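Enolase from the environmental genome shotgun sequencing of the Sargasso Sea (PDB 2QGY) is of unknown function but binds magnesium and belongs to the enolase superfamily, whose members typically abstract a proton next to a carboxylate. Local coordinates at residues 214-228 with 240-253. Sequence-based numbering, arbitrary orientation.
Sequences LKEVSSFNPYWIEEP and IKNTFNMKVVTGEK. With MG (magnesium ion), chain C.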
ATOM      1  N   LEU A 214      17.759 -22.682   7.893  1.00 23.97           N
ATOM      2  CA  LEU A 214      18.143 -22.931   6.506  1.00 24.32           C
ATOM      3  C   LEU A 214      19.412 -23.789   6.394  1.00 25.58           C
ATOM      4  O   LEU A 214      19.565 -24.561   5.448  1.00 25.25           O
ATOM      5  CB  LEU A 214      18.323 -21.611   5.760  1.00 24.19           C
ATOM      6  CG  LEU A 214      17.001 -20.862   5.512  1.00 23.26           C
ATOM      7  CD1 LEU A 214      17.289 -19.535   4.833  1.00 22.98           C
ATOM      8  CD2 LEU A 214      16.033 -21.725   4.690  1.00 22.50           C
ATOM      9  N   LYS A 215      20.295 -23.658   7.380  1.00 26.52           N
ATOM     10  CA  LYS A 215      21.518 -24.466   7.422  1.00 28.45           C
ATOM     11  C   LYS A 215      21.185 -25.942   7.697  1.00 28.60           C
ATOM     12  O   LYS A 215      21.781 -26.851   7.109  1.00 29.53           O
ATOM     13  CB  LYS A 215      22.458 -23.904   8.484  1.00 28.95           C
ATOM     14  CG  LYS A 215      23.894 -24.385   8.368  1.00 34.06           C
ATOM     15  CD  LYS A 215      24.817 -23.497   9.219  1.00 37.67           C
ATOM     16  CE  LYS A 215      26.270 -23.576   8.730  1.00 40.88           C
ATOM     17  NZ  LYS A 215      27.152 -22.521   9.346  1.00 43.04           N
ATOM     18  N   GLU A 216      20.203 -26.183   8.554  1.00 28.56           N
ATOM     19  CA  GLU A 216      19.820 -27.551   8.905  1.00 29.55           C
ATOM     20  C   GLU A 216      18.825 -28.181   7.926  1.00 29.22           C
ATOM     21  O   GLU A 216      18.702 -29.407   7.860  1.00 28.74           O
ATOM     22  CB  GLU A 216      19.264 -27.596  10.332  1.00 29.65           C
ATOM     23  CG  GLU A 216      20.214 -27.025  11.385  1.00 33.47           C
ATOM     24  CD  GLU A 216      21.494 -27.838  11.533  1.00 36.72           C
ATOM     25  OE1 GLU A 216      21.420 -29.080  11.370  1.00 38.33           O
ATOM     26  OE2 GLU A 216      22.568 -27.233  11.804  1.00 39.52           O
ATOM     27  N   VAL A 217      18.094 -27.358   7.178  1.00 29.25           N
ATOM     28  CA  VAL A 217      17.006 -27.899   6.354  1.00 28.80           C
ATOM     29  C   VAL A 217      17.464 -28.312   4.963  1.00 28.62           C
ATOM     30  O   VAL A 217      16.750 -29.046   4.274  1.00 28.16           O
ATOM     31  CB  VAL A 217      15.776 -26.933   6.274  1.00 28.62           C
ATOM     32  CG1 VAL A 217      15.999 -25.861   5.199  1.00 27.52           C
ATOM     33  CG2 VAL A 217      14.502 -27.728   6.009  1.00 29.10           C
ATOM     34  N   SER A 218      18.669 -27.885   4.565  1.00 29.68           N
ATOM     35  CA  SER A 218      19.110 -28.082   3.179  1.00 30.41           C
ATOM     36  C   SER A 218      19.156 -29.563   2.768  1.00 30.32           C
ATOM     37  O   SER A 218      18.954 -29.888   1.593  1.00 29.91           O
ATOM     38  CB  SER A 218      20.444 -27.361   2.879  1.00 30.85           C
ATOM     39  OG  SER A 218      21.429 -27.583   3.885  1.00 34.42           O
ATOM     40  N   SER A 219      19.403 -30.458   3.725  1.00 30.58           N
ATOM     41  CA  SER A 219      19.500 -31.894   3.402  1.00 31.27           C
ATOM     42  C   SER A 219      18.167 -32.537   3.020  1.00 30.64           C
ATOM     43  O   SER A 219      18.151 -33.615   2.412  1.00 30.84           O
ATOM     44  CB  SER A 219      20.169 -32.690   4.535  1.00 31.52           C
ATOM     45  OG  SER A 219      19.613 -32.381   5.801  1.00 33.76           O
ATOM     46  N   PHE A 220      17.058 -31.869   3.354  1.00 29.12           N
ATOM     47  CA  PHE A 220      15.740 -32.346   2.977  1.00 28.24           C
ATOM     48  C   PHE A 220      15.328 -31.857   1.577  1.00 27.32           C
ATOM     49  O   PHE A 220      14.197 -32.076   1.149  1.00 27.14           O
ATOM     50  CB  PHE A 220      14.704 -31.960   4.035  1.00 28.39           C
ATOM     51  CG  PHE A 220      15.028 -32.483   5.398  1.00 29.93           C
ATOM     52  CD1 PHE A 220      14.898 -33.839   5.681  1.00 30.81           C
ATOM     53  CD2 PHE A 220      15.489 -31.629   6.390  1.00 30.43           C
ATOM     54  CE1 PHE A 220      15.236 -34.336   6.933  1.00 31.98           C
ATOM     55  CE2 PHE A 220      15.806 -32.118   7.663  1.00 31.47           C
ATOM     56  CZ  PHE A 220      15.677 -33.476   7.928  1.00 30.53           C
ATOM     57  N   ASN A 221      16.256 -31.202   0.883  1.00 26.49           N
ATOM     58  CA  ASN A 221      16.062 -30.790  -0.520  1.00 25.47           C
ATOM     59  C   ASN A 221      14.780 -29.984  -0.757  1.00 24.41           C
ATOM     60  O   ASN A 221      13.977 -30.344  -1.627  1.00 23.14           O
ATOM     61  CB  ASN A 221      16.081 -32.009  -1.456  1.00 26.28           C
ATOM     62  CG  ASN A 221      16.213 -31.623  -2.924  1.00 28.43           C
ATOM     63  OD1 ASN A 221      16.715 -30.539  -3.259  1.00 32.87           O
ATOM     64  ND2 ASN A 221      15.769 -32.511  -3.816  1.00 31.06           N
ATOM     65  N   PRO A 222      14.605 -28.866  -0.022  1.00 23.12           N
ATOM     66  CA  PRO A 222      13.391 -28.087  -0.302  1.00 22.55           C
ATOM     67  C   PRO A 222      13.357 -27.536  -1.732  1.00 21.29           C
ATOM     68  O   PRO A 222      14.378 -27.126  -2.292  1.00 20.80           O
ATOM     69  CB  PRO A 222      13.433 -26.953   0.727  1.00 22.95           C
ATOM     70  CG  PRO A 222      14.811 -26.900   1.235  1.00 23.59           C
ATOM     71  CD  PRO A 222      15.444 -28.257   1.018  1.00 23.21           C
ATOM     72  N   TYR A 223      12.182 -27.545  -2.321  1.00 20.31           N
ATOM     73  CA  TYR A 223      12.028 -27.065  -3.675  1.00 20.26           C
ATOM     74  C   TYR A 223      12.235 -25.552  -3.745  1.00 19.31           C
ATOM     75  O   TYR A 223      12.796 -25.039  -4.736  1.00 19.96           O
ATOM     76  CB  TYR A 223      10.653 -27.471  -4.206  1.00 20.74           C
ATOM     77  CG  TYR A 223      10.473 -27.219  -5.678  1.00 22.50           C
ATOM     78  CD1 TYR A 223      10.904 -28.156  -6.623  1.00 23.57           C
ATOM     79  CD2 TYR A 223       9.845 -26.059  -6.131  1.00 23.55           C
ATOM     80  CE1 TYR A 223      10.756 -27.919  -7.986  1.00 26.34           C
ATOM     81  CE2 TYR A 223       9.670 -25.813  -7.480  1.00 23.02           C
ATOM     82  CZ  TYR A 223      10.123 -26.742  -8.413  1.00 25.21           C
ATOM     83  OH  TYR A 223       9.953 -26.471  -9.758  1.00 27.58           O
ATOM     84  N   TRP A 224      11.723 -24.850  -2.733  1.00 18.70           N
ATOM     85  CA  TRP A 224      11.979 -23.403  -2.605  1.00 18.25           C
ATOM     86  C   TRP A 224      11.775 -22.945  -1.198  1.00 18.46           C
ATOM     87  O   TRP A 224      11.206 -23.670  -0.392  1.00 18.69           O
ATOM     88  CB  TRP A 224      11.165 -22.571  -3.609  1.00 19.38           C
ATOM     89  CG  TRP A 224       9.676 -22.323  -3.366  1.00 20.03           C
ATOM     90  CD1 TRP A 224       9.052 -21.864  -2.222  1.00 21.18           C
ATOM     91  CD2 TRP A 224       8.665 -22.405  -4.364  1.00 18.92           C
ATOM     92  NE1 TRP A 224       7.698 -21.696  -2.466  1.00 20.85           N
ATOM     93  CE2 TRP A 224       7.438 -22.042  -3.763  1.00 19.63           C
ATOM     94  CE3 TRP A 224       8.680 -22.772  -5.717  1.00 20.43           C
ATOM     95  CZ2 TRP A 224       6.232 -22.022  -4.480  1.00 21.72           C
ATOM     96  CZ3 TRP A 224       7.475 -22.759  -6.430  1.00 21.29           C
ATOM     97  CH2 TRP A 224       6.274 -22.377  -5.803  1.00 20.30           C
ATOM     98  N   ILE A 225      12.273 -21.746  -0.903  1.00 17.83           N
ATOM     99  CA  ILE A 225      12.195 -21.157   0.413  1.00 18.42           C
ATOM    100  C   ILE A 225      11.491 -19.826   0.194  1.00 18.24           C
ATOM    101  O   ILE A 225      12.015 -18.948  -0.506  1.00 18.21           O
ATOM    102  CB  ILE A 225      13.620 -20.869   1.003  1.00 18.61           C
ATOM    103  CG1 ILE A 225      14.392 -22.177   1.244  1.00 20.92           C
ATOM    104  CG2 ILE A 225      13.514 -20.097   2.340  1.00 20.83           C
ATOM    105  CD1 ILE A 225      13.711 -23.160   2.160  1.00 21.86           C
ATOM    106  N   GLU A 226      10.326 -19.681   0.803  1.00 16.93           N
ATOM    107  CA  GLU A 226       9.471 -18.548   0.526  1.00 16.98           C
ATOM    108  C   GLU A 226       9.492 -17.561   1.696  1.00 16.25           C
ATOM    109  O   GLU A 226       9.426 -17.958   2.868  1.00 16.58           O
ATOM    110  CB  GLU A 226       8.063 -19.079   0.247  1.00 18.04           C
ATOM    111  CG  GLU A 226       7.050 -18.012   0.027  1.00 18.28           C
ATOM    112  CD  GLU A 226       5.723 -18.586  -0.484  1.00 20.59           C
ATOM    113  OE1 GLU A 226       5.723 -19.589  -1.242  1.00 21.76           O
ATOM    114  OE2 GLU A 226       4.697 -17.986  -0.154  1.00 21.63           O
ATOM    115  N   GLU A 227       9.651 -16.270   1.357  1.00 16.12           N
ATOM    116  CA  GLU A 227       9.669 -15.189   2.331  1.00 15.99           C
ATOM    117  C   GLU A 227      10.579 -15.459   3.555  1.00 15.39           C
ATOM    118  O   GLU A 227      10.147 -15.324   4.687  1.00 15.95           O
ATOM    119  CB  GLU A 227       8.252 -14.849   2.779  1.00 16.62           C
ATOM    120  CG  GLU A 227       7.383 -14.302   1.656  1.00 18.83           C
ATOM    121  CD  GLU A 227       6.501 -13.213   2.169  1.00 21.94           C
ATOM    122  OE1 GLU A 227       5.515 -13.582   2.843  1.00 24.32           O
ATOM    123  OE2 GLU A 227       6.829 -12.001   1.961  1.00 22.39           O
ATOM    124  N   PRO A 228      11.873 -15.755   3.316  1.00 15.89           N
ATOM    125  CA  PRO A 228      12.786 -15.980   4.456  1.00 16.98           C
ATOM    126  C   PRO A 228      13.020 -14.657   5.192  1.00 17.37           C
ATOM    127  O   PRO A 228      13.358 -14.659   6.386  1.00 18.03           O
ATOM    128  CB  PRO A 228      14.086 -16.487   3.807  1.00 15.99           C
ATOM    129  CG  PRO A 228      14.039 -15.957   2.373  1.00 17.29           C
ATOM    130  CD  PRO A 228      12.545 -15.838   2.003  1.00 15.55           C
ATOM    131  N   ILE A 240      20.479 -13.591   1.855  1.00 25.28           N
ATOM    132  CA  ILE A 240      19.977 -14.972   1.948  1.00 25.30           C
ATOM    133  C   ILE A 240      20.195 -15.759   0.682  1.00 25.44           C
ATOM    134  O   ILE A 240      20.694 -16.897   0.727  1.00 25.64           O
ATOM    135  CB  ILE A 240      18.456 -15.038   2.294  1.00 25.36           C
ATOM    136  CG1 ILE A 240      18.210 -14.590   3.740  1.00 24.56           C
ATOM    137  CG2 ILE A 240      17.901 -16.473   2.032  1.00 26.43           C
ATOM    138  CD1 ILE A 240      18.624 -15.580   4.822  1.00 26.57           C
ATOM    139  N   LYS A 241      19.809 -15.182  -0.450  1.00 24.77           N
ATOM    140  CA  LYS A 241      19.937 -15.888  -1.728  1.00 26.20           C
ATOM    141  C   LYS A 241      21.398 -16.236  -1.989  1.00 27.04           C
ATOM    142  O   LYS A 241      21.689 -17.306  -2.538  1.00 28.66           O
ATOM    143  CB  LYS A 241      19.376 -15.042  -2.873  1.00 25.96           C
ATOM    144  CG  LYS A 241      19.659 -15.588  -4.249  1.00 26.93           C
ATOM    145  CD  LYS A 241      18.852 -14.870  -5.307  1.00 23.62           C
ATOM    146  CE  LYS A 241      19.536 -14.909  -6.677  1.00 25.91           C
ATOM    147  NZ  LYS A 241      19.788 -16.246  -7.230  1.00 28.76           N
ATOM    148  N   ASN A 242      22.298 -15.355  -1.563  1.00 27.25           N
ATOM    149  CA  ASN A 242      23.741 -15.512  -1.806  1.00 27.94           C
ATOM    150  C   ASN A 242      24.404 -16.515  -0.865  1.00 27.86           C
ATOM    151  O   ASN A 242      25.477 -17.052  -1.182  1.00 28.49           O
ATOM    152  CB  ASN A 242      24.467 -14.157  -1.697  1.00 28.13           C
ATOM    153  CG  ASN A 242      24.048 -13.146  -2.803  1.00 31.06           C
ATOM    154  OD1 ASN A 242      23.456 -13.512  -3.833  1.00 35.08           O
ATOM    155  ND2 ASN A 242      24.368 -11.873  -2.581  1.00 31.07           N
ATOM    156  N   THR A 243      23.772 -16.759   0.271  1.00 26.87           N
ATOM    157  CA  THR A 243      24.321 -17.591   1.335  1.00 27.09           C
ATOM    158  C   THR A 243      23.938 -19.041   1.153  1.00 27.66           C
ATOM    159  O   THR A 243      24.736 -19.938   1.451  1.00 27.63           O
ATOM    160  CB  THR A 243      23.899 -17.060   2.714  1.00 26.51           C
ATOM    161  OG1 THR A 243      24.345 -15.708   2.827  1.00 26.91           O
ATOM    162  CG2 THR A 243      24.511 -17.886   3.885  1.00 26.79           C
ATOM    163  N   PHE A 244      22.737 -19.279   0.621  1.00 26.97           N
ATOM    164  CA  PHE A 244      22.210 -20.641   0.529  1.00 28.04           C
ATOM    165  C   PHE A 244      21.973 -21.077  -0.915  1.00 28.40           C
ATOM    166  O   PHE A 244      21.750 -20.247  -1.793  1.00 30.20           O
ATOM    167  CB  PHE A 244      20.933 -20.749   1.375  1.00 27.15           C
ATOM    168  CG  PHE A 244      21.147 -20.460   2.832  1.00 26.63           C
ATOM    169  CD1 PHE A 244      21.666 -21.438   3.681  1.00 26.43           C
ATOM    170  CD2 PHE A 244      20.866 -19.204   3.362  1.00 25.91           C
ATOM    171  CE1 PHE A 244      21.873 -21.175   5.048  1.00 26.14           C
ATOM    172  CE2 PHE A 244      21.069 -18.935   4.710  1.00 26.25           C
ATOM    173  CZ  PHE A 244      21.588 -19.930   5.562  1.00 26.57           C
ATOM    174  N   ASN A 245      22.020 -22.375  -1.165  1.00 28.38           N
ATOM    175  CA  ASN A 245      21.852 -22.905  -2.515  1.00 28.83           C
ATOM    176  C   ASN A 245      20.425 -23.438  -2.678  1.00 27.44           C
ATOM    177  O   ASN A 245      20.202 -24.591  -3.079  1.00 28.09           O
ATOM    178  CB  ASN A 245      22.867 -24.026  -2.763  1.00 29.71           C
ATOM    179  CG  ASN A 245      22.903 -24.481  -4.216  1.00 32.94           C
ATOM    180  OD1 ASN A 245      22.584 -23.711  -5.135  1.00 38.48           O
ATOM    181  ND2 ASN A 245      23.275 -25.746  -4.429  1.00 37.03           N
ATOM    182  N   MET A 246      19.464 -22.601  -2.309  1.00 25.28           N
ATOM    183  CA  MET A 246      18.059 -22.947  -2.386  1.00 23.00           C
ATOM    184  C   MET A 246      17.301 -21.796  -3.082  1.00 22.62           C
ATOM    185  O   MET A 246      17.639 -20.626  -2.910  1.00 21.52           O
ATOM    186  CB  MET A 246      17.507 -23.219  -0.973  1.00 23.39           C
ATOM    187  CG  MET A 246      17.979 -24.569  -0.299  1.00 22.71           C
ATOM    188  SD  MET A 246      17.514 -24.749   1.449  1.00 20.02           S
ATOM    189  CE  MET A 246      18.187 -23.297   2.146  1.00 22.08           C
ATOM    190  N   LYS A 247      16.288 -22.115  -3.872  1.00 21.26           N
ATOM    191  CA  LYS A 247      15.546 -21.060  -4.563  1.00 20.97           C
ATOM    192  C   LYS A 247      14.784 -20.154  -3.598  1.00 20.45           C
ATOM    193  O   LYS A 247      14.067 -20.652  -2.723  1.00 20.33           O
ATOM    194  CB  LYS A 247      14.581 -21.662  -5.554  1.00 21.90           C
ATOM    195  CG  LYS A 247      15.293 -22.370  -6.705  1.00 23.94           C
ATOM    196  CD  LYS A 247      14.296 -23.053  -7.616  1.00 28.67           C
ATOM    197  CE  LYS A 247      15.035 -23.959  -8.620  1.00 31.88           C
ATOM    198  NZ  LYS A 247      16.124 -23.238  -9.324  1.00 36.32           N
ATOM    199  N   VAL A 248      14.926 -18.836  -3.773  1.00 18.72           N
ATOM    200  CA  VAL A 248      14.268 -17.860  -2.901  1.00 17.67           C
ATOM    201  C   VAL A 248      13.017 -17.270  -3.624  1.00 17.34           C
ATOM    202  O   VAL A 248      13.079 -16.882  -4.791  1.00 17.17           O
ATOM    203  CB  VAL A 248      15.269 -16.750  -2.420  1.00 18.67           C
ATOM    204  CG1 VAL A 248      14.581 -15.597  -1.657  1.00 18.77           C
ATOM    205  CG2 VAL A 248      16.410 -17.347  -1.542  1.00 19.93           C
ATOM    206  N   VAL A 249      11.902 -17.220  -2.903  1.00 15.60           N
ATOM    207  CA  VAL A 249      10.633 -16.735  -3.440  1.00 14.97           C
ATOM    208  C   VAL A 249      10.189 -15.497  -2.641  1.00 14.26           C
ATOM    209  O   VAL A 249      10.216 -15.522  -1.429  1.00 15.37           O
ATOM    210  CB  VAL A 249       9.527 -17.800  -3.318  1.00 15.08           C
ATOM    211  CG1 VAL A 249       8.218 -17.271  -4.005  1.00 16.47           C
ATOM    212  CG2 VAL A 249       9.943 -19.108  -4.048  1.00 15.63           C
ATOM    213  N   THR A 250       9.761 -14.433  -3.315  1.00 13.76           N
ATOM    214  CA  THR A 250       9.252 -13.252  -2.596  1.00 14.06           C
ATOM    215  C   THR A 250       8.239 -12.582  -3.505  1.00 13.60           C
ATOM    216  O   THR A 250       8.256 -12.844  -4.697  1.00 13.24           O
ATOM    217  CB  THR A 250      10.385 -12.229  -2.232  1.00 14.79           C
ATOM    218  OG1 THR A 250       9.859 -11.177  -1.383  1.00 15.40           O
ATOM    219  CG2 THR A 250      11.006 -11.619  -3.461  1.00 15.37           C
ATOM    220  N   GLY A 251       7.372 -11.734  -2.943  1.00 14.01           N
ATOM    221  CA  GLY A 251       6.542 -10.897  -3.805  1.00 15.10           C
ATOM    222  C   GLY A 251       5.089 -10.857  -3.365  1.00 16.26           C
ATOM    223  O   GLY A 251       4.411  -9.884  -3.633  1.00 15.61           O
ATOM    224  N   GLU A 252       4.630 -11.899  -2.684  1.00 16.38           N
ATOM    225  CA  GLU A 252       3.216 -11.990  -2.282  1.00 17.41           C
ATOM    226  C   GLU A 252       2.666 -10.785  -1.519  1.00 17.50           C
ATOM    227  O   GLU A 252       1.483 -10.475  -1.633  1.00 19.14           O
ATOM    228  CB  GLU A 252       2.973 -13.275  -1.500  1.00 17.98           C
ATOM    229  CG  GLU A 252       3.597 -13.340  -0.146  1.00 19.28           C
ATOM    230  CD  GLU A 252       3.070 -14.535   0.638  1.00 21.32           C
ATOM    231  OE1 GLU A 252       3.505 -15.641   0.314  1.00 24.36           O
ATOM    232  OE2 GLU A 252       2.191 -14.384   1.515  1.00 24.69           O
ATOM    233  N   LYS A 253       3.494 -10.102  -0.737  1.00 17.03           N
ATOM    234  CA  LYS A 253       2.979  -8.975   0.062  1.00 17.52           C
ATOM    235  C   LYS A 253       3.291  -7.613  -0.580  1.00 16.66           C
ATOM    236  O   LYS A 253       3.084  -6.574   0.053  1.00 17.52           O
ATOM    237  CB  LYS A 253       3.522  -9.068   1.504  1.00 17.10           C
ATOM    238  CG  LYS A 253       3.000 -10.352   2.187  1.00 18.95           C
ATOM    239  CD  LYS A 253       2.947 -10.354   3.694  1.00 26.48           C
ATOM    240  CE  LYS A 253       2.628 -11.785   4.139  1.00 30.39           C
ATOM    241  NZ  LYS A 253       2.289 -11.931   5.580  1.00 35.65           N
TER
HETATM  242 MG    MG C 701       3.704 -17.218   1.442  1.00 19.91          MG
HETATM  243  O   HOH W   1      15.959 -24.968  -3.790  1.00 28.63           O
HETATM  244  O   HOH W   2       6.424 -10.732  -0.372  1.00 16.42           O
HETATM  245  O   HOH W   3       9.672 -11.863   1.237  1.00 18.12           O
HETATM  246  O   HOH W   4       5.050 -16.185   2.616  1.00 26.78           O
HETATM  247  O   HOH W   5       2.416 -16.638   2.874  1.00 22.42           O
HETATM  248  O   HOH W   6       2.035 -18.435   0.900  1.00 22.09           O
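V249 packs against W224 inside the barrel, where strands 224-226 and 248-250, joined through helix 234-243, form a parallel beta-alpha-beta unit of the enolase-type TIM barrel. I225 N donates to K247 O, V249 N to I225 O and E227 N to V249 O, the last nearly straight at 172°. On the face that carries E226 and V249 the fit is tight: V249 CG2 sits over the five-membered ring of W224, 3.4 Å from its centroid, a CH-pi contact that beta-branched valine makes with one methyl. With chi1 at 77°, CG of W224 lies between backbone N and carbonyl carbon, and NE1 gives E226 OE1 a bent hydrogen bond on its anti lone pair; K169 also grips OE1 in a salt bridge. This probably helps orient E226 OE2 toward magnesium, 2.0 Å away. E252 brings OE1 to the same ion, which D200 and three waters also bind; carboxylates suit magnesium as hard anionic ligands, and the metal probably offsets the repulsion between these two, whose planes stand 64° apart.

Between strands and helical layer, long, unbranched M246 threads among L214, P222 and I225, its SD 3.5 Å from P222 CG. L214 CB stands over one face of the F244 ring in a second CH-pi contact; the loose side lies farther out, where the solvent-seeking amine of K215 leads away. At the opposite end, water 2 accepts a hydrogen bond from G251 N and donates one to E227 OE2, 2.7 Å away.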